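Local coordinates for RNA-dependent RNA Polymerase (Bombyx mori cytoplasmic polyhedrosis virus, PDB 6TZ0), which catalyses RNA-templated RNA synthesis in a double-stranded RNA virus, transcribing plus strands and, after core assembly, probably making the complementary minus strands, at residues 72-77 / 237-242; 76-81 / 198-203; 379-384 / 604-609; 399-404 / 571-576. One frame throughout, in Å; residues are numbered along the deposited sequence.

Contact 1: residues 72-77 / 237-242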
loop_
_atom_site.group_PDB
_atom_site.type_symbol
_atom_site.label_atom_id
_atom_site.label_comp_id
_atom_site.label_asym_id
_atom_site.label_seq_id
_atom_site.Cartn_x
_atom_site.Cartn_y
_atom_site.Cartn_z
ATOM N N PRO A 72 2.620 40.960 -4.028
ATOM C CA PRO A 72 1.769 41.379 -5.145
ATOM C C PRO A 72 0.389 41.827 -4.680
ATOM O O PRO A 72 -0.029 41.593 -3.546
ATOM C CB PRO A 72 1.677 40.118 -6.006
ATOM C CG PRO A 72 1.871 39.005 -5.045
ATOM C CD PRO A 72 2.842 39.503 -4.022
ATOM N N ASN A 73 -0.321 42.482 -5.601
ATOM C CA ASN A 73 -1.610 43.077 -5.271
ATOM C C ASN A 73 -2.692 42.017 -5.115
ATOM O O ASN A 73 -3.676 42.239 -4.404
ATOM C CB ASN A 73 -2.006 44.083 -6.350
ATOM C CG ASN A 73 -3.057 45.068 -5.880
ATOM O OD1 ASN A 73 -3.442 45.083 -4.711
ATOM N ND2 ASN A 73 -3.539 45.892 -6.798
ATOM N N GLU A 74 -2.517 40.854 -5.746
ATOM C CA GLU A 74 -3.510 39.787 -5.679
ATOM C C GLU A 74 -3.582 39.125 -4.307
ATOM O O GLU A 74 -4.557 38.425 -4.024
ATOM C CB GLU A 74 -3.211 38.724 -6.734
ATOM C CG GLU A 74 -3.391 39.167 -8.173
ATOM C CD GLU A 74 -2.159 39.837 -8.754
ATOM O OE1 GLU A 74 -1.133 39.926 -8.050
ATOM O OE2 GLU A 74 -2.214 40.269 -9.922
ATOM N N ILE A 75 -2.580 39.319 -3.459
ATOM C CA ILE A 75 -2.598 38.762 -2.113
ATOM C C ILE A 75 -3.246 39.723 -1.127
ATOM O O ILE A 75 -4.084 39.326 -0.316
ATOM C CB ILE A 75 -1.163 38.384 -1.689
ATOM C CG1 ILE A 75 -0.588 37.346 -2.652
ATOM C CG2 ILE A 75 -1.133 37.846 -0.271
ATOM C CD1 ILE A 75 -1.359 36.053 -2.678
ATOM N N THR A 76 -2.874 41.004 -1.184
ATOM C CA THR A 76 -3.473 41.987 -0.286
ATOM C C THR A 76 -4.881 42.358 -0.730
ATOM O O THR A 76 -5.753 42.606 0.109
ATOM C CB THR A 76 -2.596 43.233 -0.202
ATOM O OG1 THR A 76 -2.464 43.812 -1.504
ATOM C CG2 THR A 76 -1.220 42.883 0.326
ATOM N N ASN A 77 -5.123 42.400 -2.042
ATOM C CA ASN A 77 -6.434 42.700 -2.613
ATOM C C ASN A 77 -6.873 41.489 -3.424
ATOM O O ASN A 77 -6.658 41.443 -4.646
ATOM C CB ASN A 77 -6.386 43.950 -3.487
ATOM C CG ASN A 77 -6.041 45.187 -2.703
ATOM O OD1 ASN A 77 -6.553 45.404 -1.606
ATOM N ND2 ASN A 77 -5.153 46.003 -3.253
ATOM N N CYS A 237 4.063 32.450 -6.766
ATOM C CA CYS A 237 3.335 31.242 -7.133
ATOM C C CYS A 237 1.905 31.280 -6.622
ATOM O O CYS A 237 1.009 30.699 -7.242
ATOM C CB CYS A 237 4.059 30.006 -6.609
ATOM S SG CYS A 237 5.662 29.726 -7.375
ATOM N N ALA A 238 1.669 31.973 -5.513
ATOM C CA ALA A 238 0.324 32.123 -4.972
ATOM C C ALA A 238 -0.482 33.226 -5.638
ATOM O O ALA A 238 -1.631 33.437 -5.241
ATOM C CB ALA A 238 0.391 32.409 -3.482
ATOM N N LYS A 239 0.106 33.945 -6.599
ATOM C CA LYS A 239 -0.599 35.013 -7.311
ATOM C C LYS A 239 -1.867 34.521 -8.016
ATOM O O LYS A 239 -2.871 35.238 -8.062
ATOM C CB LYS A 239 0.361 35.659 -8.307
ATOM C CG LYS A 239 -0.159 36.878 -9.007
ATOM C CD LYS A 239 0.886 37.425 -9.956
ATOM C CE LYS A 239 2.010 38.080 -9.182
ATOM N NZ LYS A 239 2.989 38.745 -10.078
ATOM N N ASP A 240 -1.850 33.309 -8.567
ATOM C CA ASP A 240 -3.054 32.731 -9.162
ATOM C C ASP A 240 -3.515 31.482 -8.424
ATOM O O ASP A 240 -4.645 31.438 -7.931
ATOM C CB ASP A 240 -2.796 32.412 -10.641
ATOM C CG ASP A 240 -4.059 32.046 -11.409
ATOM O OD1 ASP A 240 -5.176 32.103 -10.858
ATOM O OD2 ASP A 240 -3.928 31.682 -12.592
ATOM N N SER A 241 -2.675 30.460 -8.344
ATOM C CA SER A 241 -3.010 29.228 -7.646
ATOM C C SER A 241 -1.703 28.652 -7.143
ATOM O O SER A 241 -0.820 28.342 -7.943
ATOM C CB SER A 241 -3.728 28.241 -8.557
ATOM O OG SER A 241 -4.027 27.045 -7.862
ATOM N N TYR A 242 -1.588 28.518 -5.824
ATOM C CA TYR A 242 -0.286 28.310 -5.205
ATOM C C TYR A 242 0.240 26.901 -5.449
ATOM O O TYR A 242 1.386 26.728 -5.884
ATOM C CB TYR A 242 -0.404 28.635 -3.718
ATOM C CG TYR A 242 0.834 28.462 -2.889
ATOM C CD1 TYR A 242 1.990 29.164 -3.183
ATOM C CD2 TYR A 242 0.809 27.691 -1.740
ATOM C CE1 TYR A 242 3.116 29.032 -2.405
ATOM C CE2 TYR A 242 1.925 27.561 -0.949
ATOM C CZ TYR A 242 3.074 28.237 -1.285
ATOM O OH TYR A 242 4.191 28.110 -0.501
#

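Contact 2: residues 76-81 / 198-203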
loop_
_atom_site.group_PDB
_atom_site.type_symbol
_atom_site.label_atom_id
_atom_site.label_comp_id
_atom_site.label_asym_id
_atom_site.label_seq_id
_atom_site.Cartn_x
_atom_site.Cartn_y
_atom_site.Cartn_z
ATOM N N THR A 76 -2.874 41.004 -1.184
ATOM C CA THR A 76 -3.473 41.987 -0.286
ATOM C C THR A 76 -4.881 42.358 -0.730
ATOM O O THR A 76 -5.753 42.606 0.109
ATOM C CB THR A 76 -2.596 43.233 -0.202
ATOM O OG1 THR A 76 -2.464 43.812 -1.504
ATOM C CG2 THR A 76 -1.220 42.883 0.326
ATOM N N ASN A 77 -5.123 42.400 -2.042
ATOM C CA ASN A 77 -6.434 42.700 -2.613
ATOM C C ASN A 77 -6.873 41.489 -3.424
ATOM O O ASN A 77 -6.658 41.443 -4.646
ATOM C CB ASN A 77 -6.386 43.950 -3.487
ATOM C CG ASN A 77 -6.041 45.187 -2.703
ATOM O OD1 ASN A 77 -6.553 45.404 -1.606
ATOM N ND2 ASN A 77 -5.153 46.003 -3.253
ATOM N N PRO A 78 -7.483 40.493 -2.787
ATOM C CA PRO A 78 -7.843 39.270 -3.508
ATOM C C PRO A 78 -9.032 39.492 -4.425
ATOM O O PRO A 78 -9.878 40.355 -4.185
ATOM C CB PRO A 78 -8.195 38.290 -2.384
ATOM C CG PRO A 78 -7.607 38.875 -1.159
ATOM C CD PRO A 78 -7.706 40.345 -1.344
ATOM N N LYS A 79 -9.095 38.690 -5.482
ATOM C CA LYS A 79 -10.216 38.767 -6.398
ATOM C C LYS A 79 -11.463 38.166 -5.754
ATOM O O LYS A 79 -11.409 37.507 -4.714
ATOM C CB LYS A 79 -9.923 38.025 -7.697
ATOM C CG LYS A 79 -9.926 36.522 -7.525
ATOM C CD LYS A 79 -9.766 35.803 -8.839
ATOM C CE LYS A 79 -9.896 34.309 -8.636
ATOM N NZ LYS A 79 -9.775 33.554 -9.908
ATOM N N GLU A 80 -12.598 38.391 -6.393
ATOM C CA GLU A 80 -13.812 37.762 -5.915
ATOM C C GLU A 80 -13.898 36.350 -6.481
ATOM O O GLU A 80 -13.227 36.010 -7.459
ATOM C CB GLU A 80 -15.030 38.593 -6.305
ATOM C CG GLU A 80 -14.940 40.022 -5.800
ATOM C CD GLU A 80 -14.971 40.125 -4.290
ATOM O OE1 GLU A 80 -15.732 39.373 -3.657
ATOM O OE2 GLU A 80 -14.215 40.945 -3.731
ATOM N N TYR A 81 -14.717 35.520 -5.840
ATOM C CA TYR A 81 -14.832 34.120 -6.233
ATOM C C TYR A 81 -15.458 33.981 -7.614
ATOM O O TYR A 81 -16.528 34.533 -7.886
ATOM C CB TYR A 81 -15.651 33.346 -5.204
ATOM C CG TYR A 81 -15.973 31.942 -5.643
ATOM C CD1 TYR A 81 -15.004 30.949 -5.641
ATOM C CD2 TYR A 81 -17.254 31.614 -6.070
ATOM C CE1 TYR A 81 -15.304 29.672 -6.057
ATOM C CE2 TYR A 81 -17.556 30.353 -6.489
ATOM C CZ TYR A 81 -16.585 29.386 -6.478
ATOM O OH TYR A 81 -16.915 28.127 -6.901
ATOM N N SER A 198 -12.002 39.858 4.654
ATOM C CA SER A 198 -11.368 40.533 3.528
ATOM C C SER A 198 -10.033 39.894 3.165
ATOM O O SER A 198 -9.395 40.294 2.185
ATOM C CB SER A 198 -11.185 42.013 3.855
ATOM O OG SER A 198 -10.317 42.172 4.961
ATOM N N VAL A 199 -9.599 38.894 3.934
ATOM C CA VAL A 199 -8.283 38.312 3.722
ATOM C C VAL A 199 -8.380 37.228 2.645
ATOM O O VAL A 199 -9.473 36.768 2.293
ATOM C CB VAL A 199 -7.746 37.768 5.059
ATOM C CG1 VAL A 199 -8.336 36.405 5.394
ATOM C CG2 VAL A 199 -6.233 37.778 5.109
ATOM N N ALA A 200 -7.230 36.838 2.094
ATOM C CA ALA A 200 -7.193 35.879 0.998
ATOM C C ALA A 200 -7.503 34.465 1.473
ATOM O O ALA A 200 -7.494 34.167 2.666
ATOM C CB ALA A 200 -5.828 35.894 0.317
ATOM N N SER A 201 -7.769 33.587 0.506
ATOM C CA SER A 201 -8.202 32.231 0.828
ATOM C C SER A 201 -7.021 31.320 1.133
ATOM O O SER A 201 -7.099 30.473 2.029
ATOM C CB SER A 201 -9.022 31.671 -0.326
ATOM O OG SER A 201 -8.232 31.605 -1.496
ATOM N N ILE A 202 -5.914 31.481 0.401
ATOM C CA ILE A 202 -4.724 30.651 0.599
ATOM C C ILE A 202 -3.858 31.164 1.739
ATOM O O ILE A 202 -2.827 30.561 2.063
ATOM C CB ILE A 202 -4.000 30.591 -0.763
ATOM C CG1 ILE A 202 -3.035 29.403 -0.855
ATOM C CG2 ILE A 202 -3.273 31.897 -1.015
ATOM C CD1 ILE A 202 -3.686 28.058 -0.673
ATOM N N LEU A 203 -4.278 32.242 2.389
ATOM C CA LEU A 203 -3.466 32.885 3.416
ATOM C C LEU A 203 -3.200 32.060 4.685
ATOM O O LEU A 203 -2.131 32.264 5.283
ATOM C CB LEU A 203 -4.116 34.241 3.727
ATOM C CG LEU A 203 -3.411 35.408 4.417
ATOM C CD1 LEU A 203 -3.477 35.327 5.911
ATOM C CD2 LEU A 203 -1.969 35.494 3.953
#

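Contact 3: residues 379-384 / 604-609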
loop_
_atom_site.group_PDB
_atom_site.type_symbol
_atom_site.label_atom_id
_atom_site.label_comp_id
_atom_site.label_asym_id
_atom_site.label_seq_id
_atom_site.Cartn_x
_atom_site.Cartn_y
_atom_site.Cartn_z
ATOM N N GLU A 379 -10.280 -19.547 -21.300
ATOM C CA GLU A 379 -9.381 -18.736 -20.499
ATOM C C GLU A 379 -7.995 -19.370 -20.473
ATOM O O GLU A 379 -7.853 -20.593 -20.479
ATOM C CB GLU A 379 -9.938 -18.601 -19.085
ATOM C CG GLU A 379 -11.284 -17.908 -19.048
ATOM C CD GLU A 379 -11.932 -17.961 -17.685
ATOM O OE1 GLU A 379 -11.400 -18.647 -16.790
ATOM O OE2 GLU A 379 -12.987 -17.319 -17.506
ATOM N N SER A 380 -6.969 -18.528 -20.443
ATOM C CA SER A 380 -5.608 -18.986 -20.682
ATOM C C SER A 380 -5.016 -19.671 -19.460
ATOM O O SER A 380 -5.110 -19.163 -18.340
ATOM C CB SER A 380 -4.726 -17.812 -21.096
ATOM O OG SER A 380 -3.390 -18.223 -21.293
ATOM N N LEU A 381 -4.395 -20.823 -19.692
ATOM C CA LEU A 381 -3.612 -21.545 -18.702
ATOM C C LEU A 381 -2.125 -21.569 -19.014
ATOM O O LEU A 381 -1.320 -21.743 -18.101
ATOM C CB LEU A 381 -4.120 -22.984 -18.577
ATOM C CG LEU A 381 -5.441 -23.216 -17.857
ATOM C CD1 LEU A 381 -5.927 -24.595 -18.084
ATOM C CD2 LEU A 381 -5.224 -23.047 -16.392
ATOM N N LYS A 382 -1.747 -21.374 -20.272
ATOM C CA LYS A 382 -0.359 -21.420 -20.695
ATOM C C LYS A 382 -0.218 -20.582 -21.952
ATOM O O LYS A 382 -1.039 -20.685 -22.862
ATOM C CB LYS A 382 0.082 -22.855 -20.960
ATOM C CG LYS A 382 1.551 -23.037 -21.193
ATOM C CD LYS A 382 1.838 -24.488 -21.472
ATOM C CE LYS A 382 1.596 -25.332 -20.237
ATOM N NZ LYS A 382 2.581 -25.028 -19.166
ATOM N N GLN A 383 0.831 -19.769 -22.008
ATOM C CA GLN A 383 0.959 -18.806 -23.089
ATOM C C GLN A 383 2.418 -18.415 -23.269
ATOM O O GLN A 383 3.242 -18.584 -22.369
ATOM C CB GLN A 383 0.070 -17.594 -22.823
ATOM C CG GLN A 383 0.283 -17.005 -21.463
ATOM C CD GLN A 383 -0.707 -15.925 -21.148
ATOM O OE1 GLN A 383 -1.561 -15.602 -21.963
ATOM N NE2 GLN A 383 -0.603 -15.355 -19.959
ATOM N N LYS A 384 2.723 -17.895 -24.454
ATOM C CA LYS A 384 4.098 -17.661 -24.866
ATOM C C LYS A 384 4.095 -16.565 -25.918
ATOM O O LYS A 384 3.156 -16.458 -26.705
ATOM C CB LYS A 384 4.713 -18.954 -25.415
ATOM C CG LYS A 384 6.206 -18.927 -25.650
ATOM C CD LYS A 384 6.687 -20.280 -26.111
ATOM C CE LYS A 384 8.198 -20.352 -26.133
ATOM N NZ LYS A 384 8.793 -19.458 -27.152
ATOM N N ALA A 604 -3.729 -26.551 -7.530
ATOM C CA ALA A 604 -4.602 -25.518 -6.980
ATOM C C ALA A 604 -4.109 -24.116 -7.309
ATOM O O ALA A 604 -4.914 -23.218 -7.600
ATOM C CB ALA A 604 -4.713 -25.688 -5.469
ATOM N N ALA A 605 -2.792 -23.910 -7.255
ATOM C CA ALA A 605 -2.219 -22.588 -7.471
ATOM C C ALA A 605 -2.407 -22.115 -8.900
ATOM O O ALA A 605 -2.623 -20.925 -9.134
ATOM C CB ALA A 605 -0.738 -22.604 -7.118
ATOM N N TRP A 606 -2.364 -23.034 -9.860
ATOM C CA TRP A 606 -2.521 -22.654 -11.256
ATOM C C TRP A 606 -3.982 -22.367 -11.579
ATOM O O TRP A 606 -4.277 -21.484 -12.393
ATOM C CB TRP A 606 -1.879 -23.745 -12.114
ATOM C CG TRP A 606 -1.902 -23.635 -13.581
ATOM C CD1 TRP A 606 -1.866 -22.498 -14.319
ATOM C CD2 TRP A 606 -1.700 -24.708 -14.495
ATOM N NE1 TRP A 606 -1.790 -22.802 -15.650
ATOM C CE2 TRP A 606 -1.673 -24.159 -15.784
ATOM C CE3 TRP A 606 -1.583 -26.091 -14.349
ATOM C CZ2 TRP A 606 -1.544 -24.940 -16.921
ATOM C CZ3 TRP A 606 -1.460 -26.865 -15.481
ATOM C CH2 TRP A 606 -1.440 -26.287 -16.747
ATOM N N GLN A 607 -4.906 -23.014 -10.862
ATOM C CA GLN A 607 -6.316 -22.638 -10.922
ATOM C C GLN A 607 -6.538 -21.232 -10.385
ATOM O O GLN A 607 -7.250 -20.428 -11.000
ATOM C CB GLN A 607 -7.168 -23.618 -10.121
ATOM C CG GLN A 607 -7.224 -25.010 -10.665
ATOM C CD GLN A 607 -8.022 -25.925 -9.783
ATOM O OE1 GLN A 607 -8.605 -25.497 -8.798
ATOM N NE2 GLN A 607 -8.006 -27.206 -10.096
ATOM N N ALA A 608 -5.930 -20.920 -9.234
ATOM C CA ALA A 608 -6.097 -19.597 -8.635
ATOM C C ALA A 608 -5.490 -18.505 -9.501
ATOM O O ALA A 608 -6.106 -17.453 -9.702
ATOM C CB ALA A 608 -5.478 -19.567 -7.242
ATOM N N CYS A 609 -4.298 -18.747 -10.045
ATOM C CA CYS A 609 -3.641 -17.743 -10.869
ATOM C C CYS A 609 -4.354 -17.546 -12.197
ATOM O O CYS A 609 -4.464 -16.414 -12.677
ATOM C CB CYS A 609 -2.182 -18.122 -11.089
ATOM S SG CYS A 609 -1.205 -18.038 -9.597
#

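Contact 4: residues 399-404 / 571-576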
loop_
_atom_site.group_PDB
_atom_site.type_symbol
_atom_site.label_atom_id
_atom_site.label_comp_id
_atom_site.label_asym_id
_atom_site.label_seq_id
_atom_site.Cartn_x
_atom_site.Cartn_y
_atom_site.Cartn_z
ATOM N N SER A 399 14.128 -18.360 -17.232
ATOM C CA SER A 399 15.189 -19.154 -16.639
ATOM C C SER A 399 15.086 -19.252 -15.124
ATOM O O SER A 399 15.893 -19.952 -14.511
ATOM C CB SER A 399 16.538 -18.567 -17.037
ATOM O OG SER A 399 16.663 -17.247 -16.561
ATOM N N PHE A 400 14.112 -18.585 -14.510
ATOM C CA PHE A 400 13.933 -18.606 -13.067
ATOM C C PHE A 400 12.757 -19.455 -12.613
ATOM O O PHE A 400 12.591 -19.638 -11.408
ATOM C CB PHE A 400 13.745 -17.182 -12.533
ATOM C CG PHE A 400 14.983 -16.340 -12.589
ATOM C CD1 PHE A 400 15.927 -16.411 -11.580
ATOM C CD2 PHE A 400 15.207 -15.482 -13.649
ATOM C CE1 PHE A 400 17.062 -15.637 -11.627
ATOM C CE2 PHE A 400 16.341 -14.713 -13.698
ATOM C CZ PHE A 400 17.271 -14.797 -12.688
ATOM N N THR A 401 11.960 -19.995 -13.539
ATOM C CA THR A 401 10.657 -20.545 -13.174
ATOM C C THR A 401 10.759 -21.852 -12.399
ATOM O O THR A 401 9.932 -22.106 -11.515
ATOM C CB THR A 401 9.803 -20.745 -14.421
ATOM O OG1 THR A 401 10.484 -21.617 -15.323
ATOM C CG2 THR A 401 9.537 -19.426 -15.106
ATOM N N ASP A 402 11.759 -22.682 -12.686
ATOM C CA ASP A 402 11.828 -23.989 -12.044
ATOM C C ASP A 402 12.327 -23.902 -10.606
ATOM O O ASP A 402 11.801 -24.597 -9.725
ATOM C CB ASP A 402 12.714 -24.921 -12.863
ATOM C CG ASP A 402 12.660 -26.347 -12.371
ATOM O OD1 ASP A 402 11.632 -27.019 -12.611
ATOM O OD2 ASP A 402 13.643 -26.795 -11.740
ATOM N N GLU A 403 13.308 -23.036 -10.349
ATOM C CA GLU A 403 13.759 -22.781 -8.986
ATOM C C GLU A 403 12.667 -22.132 -8.144
ATOM O O GLU A 403 12.472 -22.504 -6.978
ATOM C CB GLU A 403 15.005 -21.901 -9.019
ATOM C CG GLU A 403 15.577 -21.570 -7.660
ATOM C CD GLU A 403 16.184 -22.765 -6.961
ATOM O OE1 GLU A 403 16.648 -23.698 -7.653
ATOM O OE2 GLU A 403 16.200 -22.771 -5.712
ATOM N N ILE A 404 11.927 -21.180 -8.724
ATOM C CA ILE A 404 10.834 -20.531 -8.006
ATOM C C ILE A 404 9.714 -21.524 -7.719
ATOM O O ILE A 404 9.131 -21.508 -6.631
ATOM C CB ILE A 404 10.337 -19.292 -8.778
ATOM C CG1 ILE A 404 11.396 -18.201 -8.767
ATOM C CG2 ILE A 404 9.105 -18.692 -8.155
ATOM C CD1 ILE A 404 11.084 -17.048 -9.669
ATOM N N ALA A 571 3.331 -21.360 -12.127
ATOM C CA ALA A 571 2.175 -22.077 -11.608
ATOM C C ALA A 571 1.966 -23.407 -12.311
ATOM O O ALA A 571 1.502 -24.364 -11.687
ATOM C CB ALA A 571 0.927 -21.210 -11.739
ATOM N N SER A 572 2.302 -23.494 -13.596
ATOM C CA SER A 572 2.194 -24.770 -14.284
ATOM C C SER A 572 3.293 -25.724 -13.846
ATOM O O SER A 572 3.061 -26.933 -13.740
ATOM C CB SER A 572 2.251 -24.562 -15.791
ATOM O OG SER A 572 3.547 -24.163 -16.183
ATOM N N LYS A 573 4.496 -25.207 -13.571
ATOM C CA LYS A 573 5.583 -26.107 -13.193
ATOM C C LYS A 573 5.469 -26.658 -11.775
ATOM O O LYS A 573 6.079 -27.688 -11.486
ATOM C CB LYS A 573 6.939 -25.423 -13.352
ATOM C CG LYS A 573 7.416 -25.304 -14.784
ATOM C CD LYS A 573 8.747 -24.592 -14.853
ATOM C CE LYS A 573 9.337 -24.646 -16.254
ATOM N NZ LYS A 573 8.529 -23.905 -17.255
ATOM N N CYS A 574 4.713 -26.023 -10.887
ATOM C CA CYS A 574 4.753 -26.413 -9.486
ATOM C C CYS A 574 3.774 -27.551 -9.202
ATOM O O CYS A 574 3.099 -28.067 -10.092
ATOM C CB CYS A 574 4.474 -25.211 -8.584
ATOM S SG CYS A 574 2.833 -24.503 -8.718
ATOM N N THR A 575 3.718 -27.966 -7.935
ATOM C CA THR A 575 2.815 -29.027 -7.480
ATOM C C THR A 575 2.275 -28.594 -6.118
ATOM O O THR A 575 2.857 -28.915 -5.078
ATOM C CB THR A 575 3.538 -30.366 -7.404
ATOM O OG1 THR A 575 4.133 -30.661 -8.672
ATOM C CG2 THR A 575 2.567 -31.487 -7.062
ATOM N N VAL A 576 1.174 -27.851 -6.129
ATOM C CA VAL A 576 0.583 -27.301 -4.909
ATOM C C VAL A 576 -0.888 -27.685 -4.859
ATOM O O VAL A 576 -1.687 -27.150 -5.636
ATOM C CB VAL A 576 0.735 -25.771 -4.836
ATOM C CG1 VAL A 576 0.018 -25.217 -3.614
ATOM C CG2 VAL A 576 2.191 -25.363 -4.801
#

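Contact 1: residues 72-77 / 237-242
E74 and K239 lay their side chains across each other where the single-turn helix 73-76, with P72 at its N-cap position, packs against the loop joining helix 224-237 to helix 242-248 in the N-terminal region of the polymerase. They are also the closest CA pair of the two segments, with 5.8 Å between E74 CA and K239 CA. The glutamate does not run straight out. A bend at its second torsion (chi2 86°) swings the carboxylate over the lysine chain, and E74 OE1 lies 3.3 Å from K239 CG. The end of the glutamate thus lies against the lysine's methylenes. At the base of the glutamate, E74 CB rests 3.7 Å from the backbone oxygen K239 O. The lysine stays extended until a turn at chi3 (-72°). That turn carries its last carbons to the proline, where K239 CE sits 3.8 Å from P72 CB, so the ring carbon and the carboxylate both border the lysine's outer half. P72 also leans on L235 of helix 224-237. On the buried flank of the short helix, the end of the I75 side chain reaches the loop, and CD1 meets A238 CB at 4.1 Å. The same methyl approaches A238 O, whose polar need is met by a hydrogen bond with T106 OG1, while A238 also touches F206 of helix 206-218. The opposite charges of E74 and K239 do not form a salt bridge: E74 OE1 and K239 NZ remain 4.7 Å apart.

Contact 2: residues 76-81 / 198-203
The five-membered ring of P78 is the nearest thing to a flat group here, and it presents CG and CD to segment 198-203. CG does most of the touching, 3.7 Å from A200 CA and 3.8 Å from A200 CB, so it abuts both the backbone and the methyl of the alanine. Beside it, P78 CD stands 3.9 Å from S198 O. Both chains are extended at this point: P78, K79 and E80 on one side, V199 and A200 on the other, have polyproline II-like backbone angles, and they come within 5.7 Å at P78 CA and A200 CA. V199 directs its side chain away from the proline, and that side chain ends about 8 Å from the side chain of N195, a residue that binds ATP, although no nucleotide occupies the site in this chain. Backbone hydrogen bonds of K79 with R108 and of V199 with A109 connect both segments to the 108-109 backbone. Helix 121-134 lies close by, touching Y81 through L129 and S201 through M133, while segment 198-203 itself lies in the loop between strand 191-194 and helix 206-218.

Contact 3: residues 379-384 / 604-609
L381 sits at a corner of strand 380-384, and W606 lies in the first turn of helix 604-614. Their CA atoms are 7.6 Å apart, the closest CA pair of the two segments. The strand is an outermost one, within this chain, of a four-stranded antiparallel sheet in the central polymerase domain. There L381 and K382 together face M373 of strand 370-375, a classic beta bulge. The backbone of L381 departs from extended values (psi -22°) where the chain turns the corner, and its carbonyl oxygen accepts a hydrogen bond from the indole: W606 NE1 to L381 O is 2.7 Å. L381 O lies close to the indole plane, but the bond is bent, with an N-H...O angle of 147°, and the donor arrives only slightly tilted from the plane of the carbonyl. With CG opposite the backbone N, the tryptophan side chain reaches from the helix to the strand. The leucine touches the same indole a second time. Its CD2 methyl lies over one face in a CH-pi contact, 3.8 Å from the centroid of the five-membered ring and 24° off the normal, displaced toward the rim. The two side chains cross at roughly a right angle. One residue thus grips the indole both by its N-H and over its face, which should restrict rotation of the ring. M373 and L568 of helix 557-573 add further contacts to the indole. On the six-membered side, L381 CB closes the approach at 3.6 Å from W606 CZ2.

Contact 4: residues 399-404 / 571-576
The hydroxyl of T401 lies alongside the outer carbons of K573 where the start of helix 401-409 packs on the last turn of helix 557-573, a helix-end to helix-end contact in the central polymerase domain. T401 OG1 lies 3.4 Å from K573 CE and 3.5 Å from K573 CD, with K573 NZ a little farther at 3.6 Å. On its own chain the same oxygen makes a weak hydrogen bond to S398 O. A chi1 of 58° puts OG1 between the backbone N and the carbonyl carbon of T401. The lysine is extended through its first carbons and turns only at the last torsion (chi4 65°), bringing the ammonium back beside the threonine. Its CD also passes T401 CB at 4.0 Å. K573 further touches A405, one turn along helix 401-409, while T401 rests on D569 and V570 of the other helix. Beyond K573 the chain leaves the helix, and T575 N is hydrogen-bonded to N409 OD1, a second tie between the same two elements. D402 touches only loosely, with D402 N 4.2 Å from K573 CD; its carboxylate oxygen OD1 is 6.4 Å from K573 NZ, too distant for an ion pair.

From the N terminus, the chain passes through 72-81 and opens two loops there. Contact 2 closes the shorter one at 198-203, and contact 1 closes the longer at 237-242. They share T76 and N77, and they also touch through I75 with A200 and I202 with Y242. Together they tie the 72-81 stretch to the approaches of helices 206-218 and 242-248. Contacts 3 and 4 follow in series, with centres about 58 to 63 Å from the first two, in the central polymerase domain. Contact 4 nests inside the loop closed by contact 3. Where these two meet, A604 N probably hydrogen-bonds V576 O, and W606 packs on A571 and S572, linking strand 380-384 with helices 401-409, 557-573 and 604-614.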